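Oxidoreductase (Corynebacterium diphtheriae, PDB 3K1Y) probably acts as an FMN-dependent oxidoreductase of the NADPH-dependent FMN reductase family, with a flavodoxin-like fold. Local coordinates at residues A15-G20 against D87-A92; E36-A41 against R177-L182; D62-M67 against F104-D109; G128-S133 against G155-T160. All blocks are in the same frame, centred on the assembly; numbering follows the deposited sequence.

Contact 1: residues A15-G20 against D87-A92; sequences AVISAG and DGLVVA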
loop_
_atom_site.group_PDB
_atom_site.type_symbol
_atom_site.label_atom_id
_atom_site.label_comp_id
_atom_site.label_asym_id
_atom_site.label_seq_id
_atom_site.Cartn_x
_atom_site.Cartn_y
_atom_site.Cartn_z
ATOM N N ALA A 15 9.228 -24.655 4.578
ATOM C CA ALA A 15 8.111 -24.800 3.649
ATOM C C ALA A 15 8.292 -23.720 2.576
ATOM O O ALA A 15 8.705 -22.600 2.877
ATOM C CB ALA A 15 6.786 -24.624 4.387
ATOM N N VAL A 16 8.011 -24.055 1.324
ATOM C CA VAL A 16 8.175 -23.091 0.242
ATOM C C VAL A 16 6.942 -23.092 -0.642
ATOM O O VAL A 16 6.618 -24.112 -1.247
ATOM C CB VAL A 16 9.419 -23.437 -0.633
ATOM C CG1 VAL A 16 9.521 -22.477 -1.825
ATOM C CG2 VAL A 16 10.686 -23.380 0.217
ATOM N N ILE A 17 6.248 -21.959 -0.705
ATOM C CA ILE A 17 5.061 -21.848 -1.544
ATOM C C ILE A 17 5.470 -21.147 -2.829
ATOM O O ILE A 17 6.100 -20.092 -2.792
ATOM C CB ILE A 17 3.942 -21.004 -0.883
ATOM C CG1 ILE A 17 3.614 -21.528 0.521
ATOM C CG2 ILE A 17 2.692 -21.052 -1.748
ATOM C CD1 ILE A 17 3.148 -22.961 0.564
ATOM N N SER A 18 5.109 -21.728 -3.966
ATOM C CA SER A 18 5.449 -21.136 -5.252
ATOM C C SER A 18 4.192 -21.115 -6.112
ATOM O O SER A 18 3.622 -22.166 -6.409
ATOM C CB SER A 18 6.555 -21.955 -5.920
ATOM O OG SER A 18 7.090 -21.263 -7.026
ATOM N N ALA A 19 3.778 -19.919 -6.524
ATOM C CA ALA A 19 2.547 -19.745 -7.307
ATOM C C ALA A 19 2.696 -19.555 -8.821
ATOM O O ALA A 19 1.793 -19.036 -9.476
ATOM C CB ALA A 19 1.728 -18.576 -6.710
ATOM N N GLY A 20 3.823 -19.976 -9.378
ATOM C CA GLY A 20 4.021 -19.828 -10.810
ATOM C C GLY A 20 3.157 -20.775 -11.626
ATOM O O GLY A 20 2.829 -21.876 -11.178
ATOM N N ASP A 87 9.496 -24.626 10.592
ATOM C CA ASP A 87 10.293 -23.659 11.339
ATOM C C ASP A 87 10.493 -22.399 10.503
ATOM O O ASP A 87 10.670 -21.299 11.039
ATOM C CB ASP A 87 11.672 -24.239 11.689
ATOM C CG ASP A 87 11.588 -25.537 12.463
ATOM O OD1 ASP A 87 10.779 -25.628 13.415
ATOM O OD2 ASP A 87 12.346 -26.468 12.121
ATOM N N GLY A 88 10.483 -22.574 9.187
ATOM C CA GLY A 88 10.674 -21.454 8.291
ATOM C C GLY A 88 9.735 -21.556 7.118
ATOM O O GLY A 88 9.120 -22.598 6.894
ATOM N N LEU A 89 9.613 -20.477 6.359
ATOM C CA LEU A 89 8.726 -20.491 5.213
ATOM C C LEU A 89 9.189 -19.521 4.158
ATOM O O LEU A 89 9.735 -18.467 4.470
ATOM C CB LEU A 89 7.305 -20.119 5.641
ATOM C CG LEU A 89 6.374 -19.667 4.512
ATOM C CD1 LEU A 89 5.927 -20.887 3.738
ATOM C CD2 LEU A 89 5.177 -18.906 5.084
ATOM N N VAL A 90 8.957 -19.889 2.905
ATOM C CA VAL A 90 9.307 -19.057 1.768
ATOM C C VAL A 90 8.093 -19.025 0.845
ATOM O O VAL A 90 7.497 -20.066 0.557
ATOM C CB VAL A 90 10.507 -19.635 0.998
ATOM C CG1 VAL A 90 10.742 -18.836 -0.287
ATOM C CG2 VAL A 90 11.737 -19.598 1.882
ATOM N N VAL A 91 7.721 -17.828 0.404
ATOM C CA VAL A 91 6.586 -17.654 -0.487
ATOM C C VAL A 91 7.037 -16.865 -1.705
ATOM O O VAL A 91 7.675 -15.818 -1.581
ATOM C CB VAL A 91 5.397 -16.906 0.203
ATOM C CG1 VAL A 91 4.855 -17.742 1.348
ATOM C CG2 VAL A 91 5.842 -15.524 0.708
ATOM N N ALA A 92 6.719 -17.383 -2.884
ATOM C CA ALA A 92 7.111 -16.732 -4.122
ATOM C C ALA A 92 5.893 -16.618 -5.009
ATOM O O ALA A 92 5.107 -17.558 -5.122
ATOM C CB ALA A 92 8.192 -17.538 -4.824
#

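Contact 2: residues E36-A41 against R177-L182; sequences EAVTAA and RAAGEL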
loop_
_atom_site.group_PDB
_atom_site.type_symbol
_atom_site.label_atom_id
_atom_site.label_comp_id
_atom_site.label_asym_id
_atom_site.label_seq_id
_atom_site.Cartn_x
_atom_site.Cartn_y
_atom_site.Cartn_z
ATOM N N GLU A 36 17.628 -23.057 -1.458
ATOM C CA GLU A 36 18.969 -23.638 -1.541
ATOM C C GLU A 36 19.895 -22.813 -0.654
ATOM O O GLU A 36 20.688 -23.352 0.110
ATOM C CB GLU A 36 19.482 -23.615 -2.982
ATOM C CG GLU A 36 19.459 -24.978 -3.662
ATOM C CD GLU A 36 18.767 -24.960 -5.025
ATOM O OE1 GLU A 36 19.175 -24.168 -5.909
ATOM O OE2 GLU A 36 17.811 -25.750 -5.208
ATOM N N ALA A 37 19.780 -21.494 -0.756
ATOM C CA ALA A 37 20.595 -20.602 0.054
ATOM C C ALA A 37 20.212 -20.780 1.532
ATOM O O ALA A 37 21.071 -20.742 2.417
ATOM C CB ALA A 37 20.388 -19.156 -0.392
ATOM N N VAL A 38 18.926 -20.986 1.803
ATOM C CA VAL A 38 18.500 -21.184 3.181
ATOM C C VAL A 38 19.145 -22.481 3.682
ATOM O O VAL A 38 19.647 -22.541 4.806
ATOM C CB VAL A 38 16.958 -21.306 3.313
ATOM C CG1 VAL A 38 16.574 -21.418 4.781
ATOM C CG2 VAL A 38 16.274 -20.102 2.703
ATOM N N THR A 39 19.132 -23.512 2.837
ATOM C CA THR A 39 19.719 -24.792 3.205
ATOM C C THR A 39 21.187 -24.612 3.559
ATOM O O THR A 39 21.668 -25.170 4.544
ATOM C CB THR A 39 19.594 -25.828 2.068
ATOM O OG1 THR A 39 18.208 -26.097 1.824
ATOM C CG2 THR A 39 20.283 -27.129 2.450
ATOM N N ALA A 40 21.899 -23.819 2.767
ATOM C CA ALA A 40 23.308 -23.582 3.038
ATOM C C ALA A 40 23.459 -22.810 4.344
ATOM O O ALA A 40 24.304 -23.146 5.176
ATOM C CB ALA A 40 23.949 -22.810 1.886
ATOM N N ALA A 41 22.638 -21.778 4.518
ATOM C CA ALA A 41 22.686 -20.941 5.717
ATOM C C ALA A 41 22.451 -21.733 7.010
ATOM O O ALA A 41 23.085 -21.457 8.037
ATOM C CB ALA A 41 21.670 -19.802 5.602
ATOM N N ARG A 177 21.536 -12.844 1.986
ATOM C CA ARG A 177 21.169 -12.050 3.158
ATOM C C ARG A 177 19.817 -12.495 3.710
ATOM O O ARG A 177 19.688 -12.754 4.906
ATOM C CB ARG A 177 21.121 -10.557 2.825
ATOM C CG ARG A 177 20.747 -9.690 4.024
ATOM C CD ARG A 177 20.727 -8.216 3.670
ATOM N NE ARG A 177 22.001 -7.797 3.102
ATOM C CZ ARG A 177 22.245 -6.594 2.599
ATOM N NH1 ARG A 177 21.293 -5.668 2.587
ATOM N NH2 ARG A 177 23.444 -6.321 2.101
ATOM N N ALA A 178 18.812 -12.575 2.839
ATOM C CA ALA A 178 17.483 -13.026 3.257
ATOM C C ALA A 178 17.613 -14.448 3.810
ATOM O O ALA A 178 17.028 -14.791 4.838
ATOM C CB ALA A 178 16.532 -13.020 2.080
ATOM N N ALA A 179 18.387 -15.271 3.119
ATOM C CA ALA A 179 18.610 -16.644 3.559
ATOM C C ALA A 179 19.208 -16.658 4.973
ATOM O O ALA A 179 18.753 -17.407 5.844
ATOM C CB ALA A 179 19.545 -17.355 2.589
ATOM N N GLY A 180 20.221 -15.825 5.193
ATOM C CA GLY A 180 20.856 -15.757 6.492
ATOM C C GLY A 180 19.887 -15.279 7.552
ATOM O O GLY A 180 19.825 -15.838 8.652
ATOM N N GLU A 181 19.124 -14.240 7.229
ATOM C CA GLU A 181 18.153 -13.703 8.174
ATOM C C GLU A 181 17.185 -14.805 8.588
ATOM O O GLU A 181 16.945 -15.025 9.777
ATOM C CB GLU A 181 17.379 -12.537 7.544
ATOM C CG GLU A 181 18.069 -11.184 7.646
ATOM C CD GLU A 181 17.536 -10.174 6.628
ATOM O OE1 GLU A 181 16.300 -10.089 6.452
ATOM O OE2 GLU A 181 18.358 -9.461 6.006
ATOM N N LEU A 182 16.643 -15.509 7.602
ATOM C CA LEU A 182 15.700 -16.578 7.880
ATOM C C LEU A 182 16.372 -17.739 8.627
ATOM O O LEU A 182 15.777 -18.320 9.545
ATOM C CB LEU A 182 15.065 -17.057 6.570
ATOM C CG LEU A 182 13.993 -18.149 6.609
ATOM C CD1 LEU A 182 12.894 -17.809 7.604
ATOM C CD2 LEU A 182 13.412 -18.299 5.219
#

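Contact 3: residues D62-M67 against F104-D109; sequences DLMTAM and FKMFFD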
loop_
_atom_site.group_PDB
_atom_site.type_symbol
_atom_site.label_atom_id
_atom_site.label_comp_id
_atom_site.label_asym_id
_atom_site.label_seq_id
_atom_site.Cartn_x
_atom_site.Cartn_y
_atom_site.Cartn_z
ATOM N N ASP A 62 -7.700 -29.154 -5.367
ATOM C CA ASP A 62 -7.846 -29.255 -3.914
ATOM C C ASP A 62 -8.165 -27.881 -3.335
ATOM O O ASP A 62 -8.901 -27.750 -2.350
ATOM C CB ASP A 62 -6.556 -29.775 -3.272
ATOM C CG ASP A 62 -5.965 -30.954 -4.022
ATOM O OD1 ASP A 62 -5.534 -30.758 -5.180
ATOM O OD2 ASP A 62 -5.931 -32.071 -3.456
ATOM N N LEU A 63 -7.603 -26.855 -3.962
ATOM C CA LEU A 63 -7.805 -25.490 -3.521
ATOM C C LEU A 63 -9.226 -25.029 -3.815
ATOM O O LEU A 63 -9.933 -24.569 -2.916
ATOM C CB LEU A 63 -6.797 -24.571 -4.211
ATOM C CG LEU A 63 -5.906 -23.701 -3.321
ATOM C CD1 LEU A 63 -5.398 -24.497 -2.134
ATOM C CD2 LEU A 63 -4.748 -23.174 -4.148
HETATM N N MSE A 64 -9.650 -25.156 -5.063
HETATM C CA MSE A 64 -10.987 -24.724 -5.408
HETATM C C MSE A 64 -12.085 -25.701 -4.999
HETATM O O MSE A 64 -13.228 -25.581 -5.435
HETATM C CB MSE A 64 -11.045 -24.347 -6.893
HETATM C CG MSE A 64 -10.608 -22.880 -7.111
HETATM SE SE MSE A 64 -10.174 -22.354 -8.792
HETATM C CE MSE A 64 -8.414 -22.259 -8.684
ATOM N N THR A 65 -11.725 -26.671 -4.159
ATOM C CA THR A 65 -12.695 -27.616 -3.604
ATOM C C THR A 65 -12.907 -27.088 -2.193
ATOM O O THR A 65 -13.990 -27.210 -1.625
ATOM C CB THR A 65 -12.177 -29.065 -3.526
ATOM O OG1 THR A 65 -12.401 -29.717 -4.779
ATOM C CG2 THR A 65 -12.919 -29.852 -2.447
ATOM N N ALA A 66 -11.855 -26.492 -1.639
ATOM C CA ALA A 66 -11.926 -25.900 -0.314
ATOM C C ALA A 66 -12.651 -24.551 -0.446
ATOM O O ALA A 66 -12.935 -23.883 0.550
ATOM C CB ALA A 66 -10.531 -25.696 0.248
HETATM N N MSE A 67 -12.938 -24.155 -1.685
HETATM C CA MSE A 67 -13.646 -22.904 -1.951
HETATM C C MSE A 67 -15.145 -23.169 -1.961
HETATM O O MSE A 67 -15.909 -22.543 -1.228
HETATM C CB MSE A 67 -13.233 -22.323 -3.308
HETATM C CG MSE A 67 -11.954 -21.503 -3.290
HETATM SE SE MSE A 67 -12.096 -19.925 -2.176
HETATM C CE MSE A 67 -13.237 -18.864 -3.320
ATOM N N PHE A 104 -2.342 -17.376 -5.472
ATOM C CA PHE A 104 -1.454 -17.255 -4.334
ATOM C C PHE A 104 -2.336 -16.822 -3.169
ATOM O O PHE A 104 -2.277 -17.397 -2.077
ATOM C CB PHE A 104 -0.401 -16.182 -4.632
ATOM C CG PHE A 104 0.506 -15.853 -3.471
ATOM C CD1 PHE A 104 1.680 -16.568 -3.264
ATOM C CD2 PHE A 104 0.215 -14.775 -2.625
ATOM C CE1 PHE A 104 2.564 -16.216 -2.237
ATOM C CE2 PHE A 104 1.084 -14.415 -1.599
ATOM C CZ PHE A 104 2.269 -15.138 -1.405
ATOM N N LYS A 105 -3.169 -15.816 -3.414
ATOM C CA LYS A 105 -4.045 -15.292 -2.372
ATOM C C LYS A 105 -5.023 -16.346 -1.871
ATOM O O LYS A 105 -5.280 -16.450 -0.667
ATOM C CB LYS A 105 -4.824 -14.074 -2.885
ATOM C CG LYS A 105 -5.708 -13.396 -1.828
ATOM C CD LYS A 105 -4.888 -13.005 -0.592
ATOM C CE LYS A 105 -5.573 -11.918 0.234
ATOM N NZ LYS A 105 -6.940 -12.275 0.706
HETATM N N MSE A 106 -5.564 -17.129 -2.794
HETATM C CA MSE A 106 -6.521 -18.152 -2.430
HETATM C C MSE A 106 -5.969 -19.090 -1.370
HETATM O O MSE A 106 -6.627 -19.358 -0.367
HETATM C CB MSE A 106 -6.925 -18.944 -3.664
HETATM C CG MSE A 106 -8.127 -19.836 -3.450
HETATM SE SE MSE A 106 -8.692 -20.568 -5.128
HETATM C CE MSE A 106 -9.612 -19.007 -5.838
ATOM N N PHE A 107 -4.756 -19.584 -1.588
ATOM C CA PHE A 107 -4.131 -20.495 -0.637
ATOM C C PHE A 107 -4.196 -19.902 0.768
ATOM O O PHE A 107 -4.740 -20.521 1.688
ATOM C CB PHE A 107 -2.671 -20.766 -1.019
ATOM C CG PHE A 107 -1.955 -21.698 -0.066
ATOM C CD1 PHE A 107 -2.242 -23.062 -0.051
ATOM C CD2 PHE A 107 -1.004 -21.206 0.827
ATOM C CE1 PHE A 107 -1.588 -23.926 0.840
ATOM C CE2 PHE A 107 -0.347 -22.054 1.718
ATOM C CZ PHE A 107 -0.641 -23.422 1.723
ATOM N N PHE A 108 -3.650 -18.703 0.932
ATOM C CA PHE A 108 -3.676 -18.056 2.236
ATOM C C PHE A 108 -5.092 -17.919 2.781
ATOM O O PHE A 108 -5.325 -18.181 3.962
ATOM C CB PHE A 108 -2.985 -16.698 2.164
ATOM C CG PHE A 108 -1.505 -16.806 2.006
ATOM C CD1 PHE A 108 -0.688 -16.975 3.118
ATOM C CD2 PHE A 108 -0.930 -16.839 0.737
ATOM C CE1 PHE A 108 0.679 -17.182 2.975
ATOM C CE2 PHE A 108 0.439 -17.046 0.580
ATOM C CZ PHE A 108 1.244 -17.219 1.701
ATOM N N ASP A 109 -6.040 -17.524 1.933
ATOM C CA ASP A 109 -7.423 -17.394 2.389
ATOM C C ASP A 109 -7.898 -18.690 3.049
ATOM O O ASP A 109 -8.647 -18.673 4.025
ATOM C CB ASP A 109 -8.369 -17.084 1.220
ATOM C CG ASP A 109 -8.084 -15.749 0.565
ATOM O OD1 ASP A 109 -7.558 -14.839 1.241
ATOM O OD2 ASP A 109 -8.411 -15.604 -0.628
#

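Contact 4: residues G128-S133 against G155-T160; sequences GSARHS and GVFAAT. With SO4 (sulfate ion), chain H.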
loop_
_atom_site.group_PDB
_atom_site.type_symbol
_atom_site.label_atom_id
_atom_site.label_comp_id
_atom_site.label_asym_id
_atom_site.label_seq_id
_atom_site.Cartn_x
_atom_site.Cartn_y
_atom_site.Cartn_z
ATOM N N GLY A 128 9.524 -9.555 -15.229
ATOM C CA GLY A 128 10.580 -9.241 -16.177
ATOM C C GLY A 128 11.434 -8.092 -15.673
ATOM O O GLY A 128 12.661 -8.202 -15.555
ATOM N N SER A 129 10.775 -6.983 -15.359
ATOM C CA SER A 129 11.476 -5.813 -14.864
ATOM C C SER A 129 11.226 -5.671 -13.375
ATOM O O SER A 129 10.548 -6.499 -12.767
ATOM C CB SER A 129 11.006 -4.553 -15.597
ATOM O OG SER A 129 9.742 -4.122 -15.140
ATOM N N ALA A 130 11.767 -4.607 -12.800
ATOM C CA ALA A 130 11.625 -4.346 -11.380
ATOM C C ALA A 130 10.657 -3.202 -11.063
ATOM O O ALA A 130 10.571 -2.765 -9.913
ATOM C CB ALA A 130 12.998 -4.042 -10.785
ATOM N N ARG A 131 9.918 -2.726 -12.062
ATOM C CA ARG A 131 9.005 -1.610 -11.818
ATOM C C ARG A 131 7.983 -1.885 -10.715
ATOM O O ARG A 131 7.541 -0.965 -10.030
ATOM C CB ARG A 131 8.305 -1.185 -13.123
ATOM C CG ARG A 131 7.341 -2.186 -13.746
ATOM C CD ARG A 131 7.143 -1.836 -15.227
ATOM N NE ARG A 131 5.787 -2.080 -15.712
ATOM C CZ ARG A 131 5.304 -3.267 -16.076
ATOM N NH1 ARG A 131 6.066 -4.360 -16.021
ATOM N NH2 ARG A 131 4.046 -3.357 -16.498
ATOM N N HIS A 132 7.639 -3.154 -10.530
ATOM C CA HIS A 132 6.675 -3.552 -9.512
ATOM C C HIS A 132 7.327 -4.176 -8.270
ATOM O O HIS A 132 6.666 -4.871 -7.494
ATOM C CB HIS A 132 5.667 -4.531 -10.129
ATOM C CG HIS A 132 4.823 -3.920 -11.204
ATOM N ND1 HIS A 132 4.269 -4.657 -12.230
ATOM C CD2 HIS A 132 4.448 -2.636 -11.417
ATOM C CE1 HIS A 132 3.593 -3.853 -13.029
ATOM N NE2 HIS A 132 3.685 -2.620 -12.558
ATOM N N SER A 133 8.610 -3.919 -8.059
ATOM C CA SER A 133 9.272 -4.506 -6.904
ATOM C C SER A 133 8.605 -4.165 -5.571
ATOM O O SER A 133 8.741 -4.918 -4.607
ATOM C CB SER A 133 10.754 -4.112 -6.868
ATOM O OG SER A 133 10.914 -2.726 -6.649
ATOM N N GLY A 155 13.316 -8.608 1.481
ATOM C CA GLY A 155 12.375 -9.202 0.555
ATOM C C GLY A 155 13.170 -9.508 -0.695
ATOM O O GLY A 155 14.174 -8.859 -0.955
ATOM N N VAL A 156 12.732 -10.490 -1.473
ATOM C CA VAL A 156 13.445 -10.857 -2.684
ATOM C C VAL A 156 12.607 -10.684 -3.944
ATOM O O VAL A 156 11.721 -11.493 -4.219
ATOM C CB VAL A 156 13.911 -12.321 -2.616
ATOM C CG1 VAL A 156 14.720 -12.670 -3.847
ATOM C CG2 VAL A 156 14.727 -12.540 -1.367
ATOM N N PHE A 157 12.888 -9.636 -4.710
ATOM C CA PHE A 157 12.167 -9.415 -5.956
ATOM C C PHE A 157 13.102 -9.670 -7.132
ATOM O O PHE A 157 14.035 -8.912 -7.376
ATOM C CB PHE A 157 11.627 -7.991 -6.062
ATOM C CG PHE A 157 10.692 -7.798 -7.222
ATOM C CD1 PHE A 157 9.342 -8.121 -7.103
ATOM C CD2 PHE A 157 11.168 -7.343 -8.451
ATOM C CE1 PHE A 157 8.469 -7.998 -8.192
ATOM C CE2 PHE A 157 10.313 -7.212 -9.550
ATOM C CZ PHE A 157 8.954 -7.542 -9.421
ATOM N N ALA A 158 12.841 -10.743 -7.865
ATOM C CA ALA A 158 13.665 -11.094 -9.006
ATOM C C ALA A 158 13.119 -10.571 -10.324
ATOM O O ALA A 158 12.037 -10.958 -10.767
ATOM C CB ALA A 158 13.835 -12.607 -9.083
ATOM N N ALA A 159 13.880 -9.674 -10.937
ATOM C CA ALA A 159 13.533 -9.117 -12.238
ATOM C C ALA A 159 14.450 -9.899 -13.166
ATOM O O ALA A 159 15.662 -9.735 -13.119
ATOM C CB ALA A 159 13.863 -7.645 -12.275
ATOM N N THR A 160 13.881 -10.767 -13.987
ATOM C CA THR A 160 14.685 -11.595 -14.881
ATOM C C THR A 160 15.531 -10.816 -15.889
ATOM O O THR A 160 16.615 -11.259 -16.271
ATOM C CB THR A 160 13.797 -12.580 -15.652
ATOM O OG1 THR A 160 12.954 -11.855 -16.558
ATOM C CG2 THR A 160 12.934 -13.374 -14.677
HETATM S S SO4 H . 6.827 -6.271 -15.980
HETATM O O1 SO4 H . 5.781 -6.641 -15.076
HETATM O O2 SO4 H . 7.642 -5.271 -15.516
HETATM O O3 SO4 H . 7.681 -7.299 -16.285
HETATM O O4 SO4 H . 6.215 -5.790 -17.128
#

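Contact 1: residues A15-G20 against D87-A92
Leu89 sets CG trans to its own amide nitrogen, and chi1 (162°) and the turn at chi2 (76°) together bring CD1 back to the neighbouring strand, 3.4 Å from Ala15 O and 3.9 Å from Ala15 CB. Ile17 turns CG1 to the side of its backbone N, within 4.0 Å of the same Leu89 CD1, and CG1 of Val91 slants across Ile17 on the same face of the sheet. On the other face Val16 and Val90 take the same rotamer and stand next to each other, side chains in step, with Val16 CG2 3.8 Å from Val90 CB. These are the first and third strands of the five-stranded parallel sheet of a flavodoxin-like fold (order 2-1-3-4-5), running only 10° apart at its centre. Five backbone bonds zip them together: Ala15 and Ile17 each use N and O, and Ala19 N closes the series on Ala92 O at 3.1 Å. The shortest is Ile17 N to Val90 O, 2.6 Å. Val16 and Val90 face helix 26-44, whereas Ile17 and Val91 meet the phenylalanines of helix 102-110.

Contact 2: residues E36-A41 against R177-L182
Helices 36-41 and 177-182 cross at -51° with their axes 8.2 Å apart, and the backbones come nearest at Val38 and Ala179, whose CA atoms are 4.6 Å apart. So close an approach depends on the small side chains of Ala37, Ala41 and Ala179. Ala179 points its methyl straight into the other helix, where CB lies 3.6 Å from Ala37 CB and 3.8 Å from the backbone N of Val38. One turn further on, Ala41 CB comes down alongside the Ala179 carbonyl, 3.8 Å from Ala179 O, and also touches CA of Gly180. Ala37 and Ala41 are four residues apart on one ridge, and the crossing angle is close to the -50° expected when i±4 ridges pack into i±4 grooves. The two helices are the first and last of the flavodoxin-like fold and lie together on one face of the parallel sheet. Toward that sheet the packing widens into longer side chains: with CG trans to its backbone N (chi1 -178°), Leu182 reaches down so that CD2 sits 4.2 Å from Val38 CG2. Leu182 continues onto Pro120 and Ile122, and Val38 onto Leu49 of the edge strand. No hydrogen bond joins the helices here. On the flank of 177-182 turned from Ala41, Glu181 bonds through OE2 to Thr154 OG1 of strand 150-159.

Contact 3: residues D62-M67 against F104-D109
Lys105 NZ, one residue before the Met106 that carries this contact, is gripped by Asp109 OD1 one turn along the helix, at 2.7 Å, and by the backbone O atoms of Phe96 and Tyr100 of the third subunit. Asp109 OD1 offers its syn lone pair, and its partner OD2 accepts Gly102 N of the third subunit, so both carboxylate oxygens are engaged; the buried ammonium is probably kept charged by this surrounding. Beside this polar patch the contact itself is wholly apolar. Met106, modelled like Met64 and Met67 as selenomethionine, runs out extended from CA (chi1 -168°) and bends only at its last torsion, which turns SE toward both of the others, 3.6 Å from Met64 CG and 3.9 Å from Met67 CG. Met64 crosses it at about a right angle and Met67 more slantwise, though both are poorly ordered. Helix 102-110 is the crossover helix of the beta-alpha-beta unit between strands 88-94 and 120-127. Segment 62-67 is the end of helix 60-63 and the loop beyond it. Closer to the sheet, Leu63 brings CD1 to the edge of the Phe107 ring, near the ring plane and 4.0 Å from Phe107 CD1. Phe107 continues onto Leu83 of helix 74-85. On the outer side Met64 and Met106 each pack on their own counterparts in the third subunit.

Contact 4: residues G128-S133 against G155-T160
A sulfate, probably from the crystallisation liquor, is modelled in the loop that leaves the C-terminal end of strand 120-127, the end of the parallel sheet where flavodoxin-like proteins bind FMN. Its position is doubtful because it runs into Arg131 NH1; as modelled, Ser129 N would donate to sulfate O3 and Gly128 N would add a weak bond to the same oxygen. Behind the ion the loop closes on the Phe157 ring. Ser133 lays its CA over one face in a CH-pi contact, 3.5 Å from the centroid and only 8° off the normal, while Ser129 O comes to the ring edge in its plane, 3.3 Å from Phe157 CE2. The type I turn Ala130-Ser133 folds the chain round the ring in this way. Ala159 CB fills in next to it, 3.5 Å from Ser129 C and 4.0 Å from Ala130 CB. Ser133 OG bonds to Arg131 O of the fourth subunit. Phe157 also rests on Ala125 and Ala127 of strand 120-127; Val156 and Ala158, on the other side of strand 150-159, turn to helices 26-44 and 165-188, and the loop leads on into helix 135-146.

In the fold
Contact 1 is the core of the fold, fully buried and held by backbone bonds between strands; the others have no hydrogen bond between their segments. Contact 3 is buried too, but far from the centre and covered by the third subunit, while contacts 2 and 4 are only partly buried. Contact 1 touches a helix layer on each face: Val90 CG2 meets Leu182 CD2 of contact 2, and Ile17, Ala19 and Val91 meet the phenylalanines of contact 3. Contacts 2 and 3 lie about 28 Å apart between centres, one mainly of alanines, the other mainly of selenomethionines. Contact 4 shares the sheet with contact 1 and packs a loop on an aromatic ring, beside a sulfate whose placement is doubtful.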